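Local coordinates for hypothetical protein APE0525 (Aeropyrum pernix, PDB 2CX1), which is of unknown function but probably binds RNA through its PUA domain, perhaps in connection with translation initiation, at residues L13-L18 with D44-K49; A109-P114 with R163-V168. One frame throughout, in Å; residues are numbered along the deposited sequence.

Contact 1: L13-L18 with D44-K49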
# COMPACT_ATOMS: atom_id res chain seq x y z
N LEU A 13 21.28 5.69 3.10
CA LEU A 13 20.13 6.44 3.46
C LEU A 13 20.40 7.90 3.77
O LEU A 13 21.49 8.24 4.30
CB LEU A 13 19.53 5.82 4.70
CG LEU A 13 18.47 4.75 4.69
CD1 LEU A 13 18.65 3.70 3.62
CD2 LEU A 13 18.56 4.14 6.07
N GLU A 14 19.44 8.76 3.38
CA GLU A 14 19.50 10.19 3.69
C GLU A 14 18.11 10.48 4.21
O GLU A 14 17.14 10.23 3.49
CB GLU A 14 19.78 11.02 2.43
CG GLU A 14 21.25 10.90 2.03
CD GLU A 14 21.58 11.50 0.66
OE1 GLU A 14 21.05 11.01 -0.38
OE2 GLU A 14 22.38 12.46 0.63
N ALA A 15 17.99 11.03 5.42
CA ALA A 15 16.67 11.29 6.00
C ALA A 15 16.59 12.74 6.51
O ALA A 15 17.60 13.30 6.89
CB ALA A 15 16.44 10.32 7.18
N ARG A 16 15.40 13.32 6.48
CA ARG A 16 15.18 14.67 6.97
C ARG A 16 13.72 14.81 7.37
O ARG A 16 12.85 14.05 6.92
CB ARG A 16 15.47 15.70 5.88
CG ARG A 16 14.59 15.60 4.67
CD ARG A 16 14.84 16.78 3.78
NE ARG A 16 14.07 16.83 2.56
CZ ARG A 16 12.82 17.26 2.46
NH1 ARG A 16 12.15 17.67 3.53
NH2 ARG A 16 12.23 17.29 1.28
N ALA A 17 13.43 15.80 8.22
CA ALA A 17 12.03 16.05 8.59
C ALA A 17 11.34 16.70 7.40
O ALA A 17 11.98 17.38 6.60
CB ALA A 17 11.98 17.03 9.75
N LEU A 18 10.03 16.49 7.27
CA LEU A 18 9.29 17.20 6.26
C LEU A 18 9.13 18.62 6.78
O LEU A 18 9.07 18.83 7.98
CB LEU A 18 7.85 16.67 6.11
CG LEU A 18 7.61 15.29 5.51
CD1 LEU A 18 6.12 15.16 5.12
CD2 LEU A 18 8.48 15.14 4.33
N ASP A 44 5.56 12.31 14.06
CA ASP A 44 6.78 12.83 13.46
C ASP A 44 6.90 12.27 12.02
O ASP A 44 7.03 11.04 11.82
CB ASP A 44 7.96 12.37 14.32
CG ASP A 44 9.30 12.82 13.78
OD1 ASP A 44 9.34 13.70 12.90
OD2 ASP A 44 10.35 12.31 14.24
N LEU A 45 6.84 13.16 11.05
CA LEU A 45 6.95 12.76 9.64
C LEU A 45 8.32 13.08 9.04
O LEU A 45 8.81 14.23 9.12
CB LEU A 45 5.87 13.45 8.81
CG LEU A 45 4.52 12.79 8.51
CD1 LEU A 45 4.00 12.02 9.67
CD2 LEU A 45 3.58 13.90 8.09
N ARG A 46 8.93 12.06 8.42
CA ARG A 46 10.25 12.25 7.81
C ARG A 46 10.29 11.60 6.43
O ARG A 46 9.54 10.66 6.17
CB ARG A 46 11.32 11.61 8.69
CG ARG A 46 11.40 12.23 10.09
CD ARG A 46 12.36 11.44 10.99
NE ARG A 46 13.73 11.47 10.49
CZ ARG A 46 14.54 12.52 10.63
NH1 ARG A 46 14.12 13.62 11.26
NH2 ARG A 46 15.77 12.48 10.09
N LEU A 47 11.15 12.15 5.58
CA LEU A 47 11.37 11.64 4.22
C LEU A 47 12.71 10.89 4.25
O LEU A 47 13.78 11.41 4.68
CB LEU A 47 11.47 12.79 3.22
CG LEU A 47 11.61 12.49 1.72
CD1 LEU A 47 10.36 11.75 1.22
CD2 LEU A 47 11.76 13.81 0.99
N VAL A 48 12.65 9.63 3.85
CA VAL A 48 13.86 8.83 3.83
C VAL A 48 14.15 8.46 2.38
O VAL A 48 13.27 7.88 1.72
CB VAL A 48 13.66 7.53 4.64
CG1 VAL A 48 14.88 6.72 4.60
CG2 VAL A 48 13.23 7.85 6.11
N LYS A 49 15.33 8.81 1.87
CA LYS A 49 15.77 8.45 0.51
C LYS A 49 16.80 7.33 0.67
O LYS A 49 17.72 7.42 1.49
CB LYS A 49 16.39 9.66 -0.20
CG LYS A 49 15.40 10.81 -0.32
CD LYS A 49 15.87 12.00 -1.19
CE LYS A 49 17.03 12.75 -0.58
NZ LYS A 49 17.47 13.92 -1.45
O HOH W 1 15.58 12.70 2.53
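Two neighbouring strands of the amino-terminal antiparallel sheet meet here, Glu14 facing Lys49 and Arg16 facing Leu47 as hydrogen-bonded pairs. The axes of the short segments 13-17 and 45-49 run at 160° to each other, 4.6 Å apart at their closest. Lys49 N reaches Glu14 O at 2.8 Å in a nearly straight bond, and Glu14 N returns one to Lys49 O; Arg16 and Leu47 exchange a second pair. The ladder runs one rung beyond the strand end, where Leu18 N meets Leu45 O at 3.2 Å, the donor tilted from the carbonyl plane. One water donates to both Glu14 O and Leu47 O.

On the face that carries Glu14, Arg16, Leu47 and Lys49, the Arg16 and Leu47 side chains lie alongside, pointing the same way. Leu47 CD2 sits over one face of the Arg16 guanidinium, 3.5 Å from Arg16 NH2. The guanidinium is fixed by polar bonds as well: NH1 bonds to Ala17 O within its own segment, near the guanidinium plane, and forms a salt bridge with Glu22 of the following helix. Although Arg46 is directed away overall, its CB still touches Arg16 O, and the bend at chi3 (63°) turns the guanidinium back across the strand, placing Arg46 NH2 3.7 Å from Ala15 CB and one guanidinium face over the Arg16 backbone. Leu18 closes the end of the ladder with two methyls: CD1 packs on Leu45 CB, while CD2 meets Leu47 CB at 4.0 Å. On the other face, Ala15 CB touches Val48 CG2 at 4.2 Å. Backbone bonds between Val48 and Ile59 join strand 45-51 to strand 56-62, making this an inner pairing of an antiparallel meander whose six strands follow chain order.

Contact 2: A109-P114 with R163-V168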
# COMPACT_ATOMS: atom_id res chain seq x y z
N ALA A 109 1.32 -11.10 -8.47
CA ALA A 109 0.23 -11.05 -9.49
C ALA A 109 -0.86 -10.01 -9.25
O ALA A 109 -1.12 -9.66 -8.15
CB ALA A 109 -0.46 -12.42 -9.59
N HIS A 110 -1.52 -9.55 -10.31
CA HIS A 110 -2.66 -8.70 -10.12
C HIS A 110 -3.77 -9.58 -9.53
O HIS A 110 -3.74 -10.80 -9.63
CB HIS A 110 -3.14 -8.07 -11.46
CG HIS A 110 -2.18 -7.05 -11.98
ND1 HIS A 110 -1.39 -7.27 -13.11
CD2 HIS A 110 -1.76 -5.89 -11.44
CE1 HIS A 110 -0.51 -6.29 -13.21
NE2 HIS A 110 -0.71 -5.44 -12.20
N LEU A 111 -4.77 -8.96 -8.94
CA LEU A 111 -5.90 -9.70 -8.33
C LEU A 111 -7.01 -9.86 -9.33
O LEU A 111 -7.56 -8.84 -9.79
CB LEU A 111 -6.44 -8.92 -7.13
CG LEU A 111 -7.68 -9.54 -6.51
CD1 LEU A 111 -7.40 -10.97 -5.99
CD2 LEU A 111 -8.12 -8.68 -5.33
N MSE A 112 -7.33 -11.11 -9.69
CA MSE A 112 -8.42 -11.36 -10.64
C MSE A 112 -9.70 -11.62 -9.86
O MSE A 112 -9.70 -12.19 -8.73
CB MSE A 112 -8.11 -12.59 -11.55
CG MSE A 112 -6.68 -12.54 -12.10
SE MSE A 112 -6.38 -10.88 -13.13
CE MSE A 112 -7.48 -11.35 -14.71
N ILE A 113 -10.83 -11.31 -10.52
CA ILE A 113 -12.10 -11.43 -9.85
C ILE A 113 -12.43 -12.77 -9.22
O ILE A 113 -12.99 -12.82 -8.10
CB ILE A 113 -13.26 -10.99 -10.84
CG1 ILE A 113 -13.12 -9.48 -11.16
CG2 ILE A 113 -14.66 -11.34 -10.24
CD1 ILE A 113 -13.86 -9.07 -12.53
N PRO A 114 -12.10 -13.89 -9.89
CA PRO A 114 -12.44 -15.18 -9.26
C PRO A 114 -11.72 -15.45 -7.92
O PRO A 114 -12.13 -16.35 -7.18
CB PRO A 114 -12.01 -16.22 -10.29
CG PRO A 114 -12.17 -15.47 -11.61
CD PRO A 114 -11.62 -14.06 -11.27
N ARG A 163 -9.73 -8.58 -14.32
CA ARG A 163 -8.94 -8.04 -13.24
C ARG A 163 -9.79 -7.21 -12.28
O ARG A 163 -10.64 -6.43 -12.70
CB ARG A 163 -7.74 -7.25 -13.81
CG ARG A 163 -6.74 -6.82 -12.74
CD ARG A 163 -5.40 -6.51 -13.40
NE ARG A 163 -5.39 -5.18 -13.95
CZ ARG A 163 -4.56 -4.76 -14.90
NH1 ARG A 163 -3.65 -5.59 -15.42
NH2 ARG A 163 -4.66 -3.51 -15.33
N ALA A 164 -9.62 -7.47 -10.99
CA ALA A 164 -10.37 -6.72 -9.98
C ALA A 164 -9.53 -5.55 -9.43
O ALA A 164 -10.08 -4.48 -9.16
CB ALA A 164 -10.78 -7.65 -8.81
N VAL A 165 -8.24 -5.78 -9.17
CA VAL A 165 -7.40 -4.72 -8.59
C VAL A 165 -6.05 -4.80 -9.23
O VAL A 165 -5.46 -5.90 -9.32
CB VAL A 165 -7.22 -4.93 -7.03
CG1 VAL A 165 -6.29 -3.78 -6.43
CG2 VAL A 165 -8.65 -4.81 -6.35
N ARG A 166 -5.57 -3.67 -9.72
CA ARG A 166 -4.25 -3.62 -10.33
C ARG A 166 -3.18 -3.40 -9.24
O ARG A 166 -3.22 -2.43 -8.43
CB ARG A 166 -4.20 -2.48 -11.34
CG ARG A 166 -2.80 -2.29 -11.92
CD ARG A 166 -2.84 -1.29 -13.09
NE ARG A 166 -3.58 -0.06 -12.85
CZ ARG A 166 -3.10 1.00 -12.23
NH1 ARG A 166 -1.86 0.99 -11.75
NH2 ARG A 166 -3.81 2.11 -12.16
N ARG A 167 -2.23 -4.32 -9.19
CA ARG A 167 -1.20 -4.28 -8.14
C ARG A 167 -0.24 -3.11 -8.23
O ARG A 167 0.27 -2.81 -9.30
CB ARG A 167 -0.38 -5.59 -8.16
CG ARG A 167 0.83 -5.58 -7.23
CD ARG A 167 2.16 -5.36 -8.01
NE ARG A 167 2.31 -6.30 -9.11
CZ ARG A 167 2.42 -5.93 -10.39
NH1 ARG A 167 2.38 -4.66 -10.71
NH2 ARG A 167 2.57 -6.83 -11.37
N VAL A 168 0.00 -2.44 -7.10
CA VAL A 168 0.98 -1.36 -7.07
C VAL A 168 2.15 -1.79 -6.17
O VAL A 168 3.33 -1.66 -6.54
CB VAL A 168 0.35 -0.04 -6.54
CG1 VAL A 168 1.49 0.97 -6.16
CG2 VAL A 168 -0.60 0.57 -7.66
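A classic beta bulge joins short strand 111-112 to strand 163-170 at an edge of the PUA-domain sheet, with Ala164 and Val165 both facing Leu111. Its backbone signature is the doubly used carbonyl: Leu111 O accepts from Ala164 N at 2.7 Å, in the carbonyl plane, and from Val165 N at 3.2 Å. Leu111 N completes the pair by donating to Val165 O.

Among apolar contacts, Leu111 and Val165 share one face of the sheet: Leu111 CD2 meets Val165 CG2 at 4.0 Å, both residues also touching Val95 and Met141. Separately, Ile113 CG1 packs on Ala164 CB at 3.8 Å beside helix 149-158. At exposed selenomethionine Met112, the bend at chi2 (-58°) brings SE to 3.9 Å from Arg163 CB, and a further bend at chi3 lays CE near Arg163 N.

Flat polar groups gather around His110. Arg163 lays CD against His110 CB at 3.4 Å and places NH1 over one ring face, offset toward its rim; its NH2 is salt-bridged to Glu146. Arg167 NE bonds to Gly108 O, and its guanidinium presents a face to the histidine. The ring and that guanidinium are inclined at 48°, with His110 NE2 3.3 Å above the Arg167 guanidinium plane, offset toward its rim.

How the contacts relate
Contact 1 and contact 2 belong to separate sheets and follow one another in the chain, the first closing before the second opens. Their centres are 32 Å apart, on opposite sides of the chain's centre, and their nearest atoms stay about 16 Å from each other. Residues 44-49 belong to the pre-PUA region, and both segments of contact 2 to the PUA domain. Their geometry also differs: contact 1 keeps regular antiparallel register at the surface, while contact 2 shifts register by one and is partly buried. No bound RNA or ligand establishes a functional site at either contact.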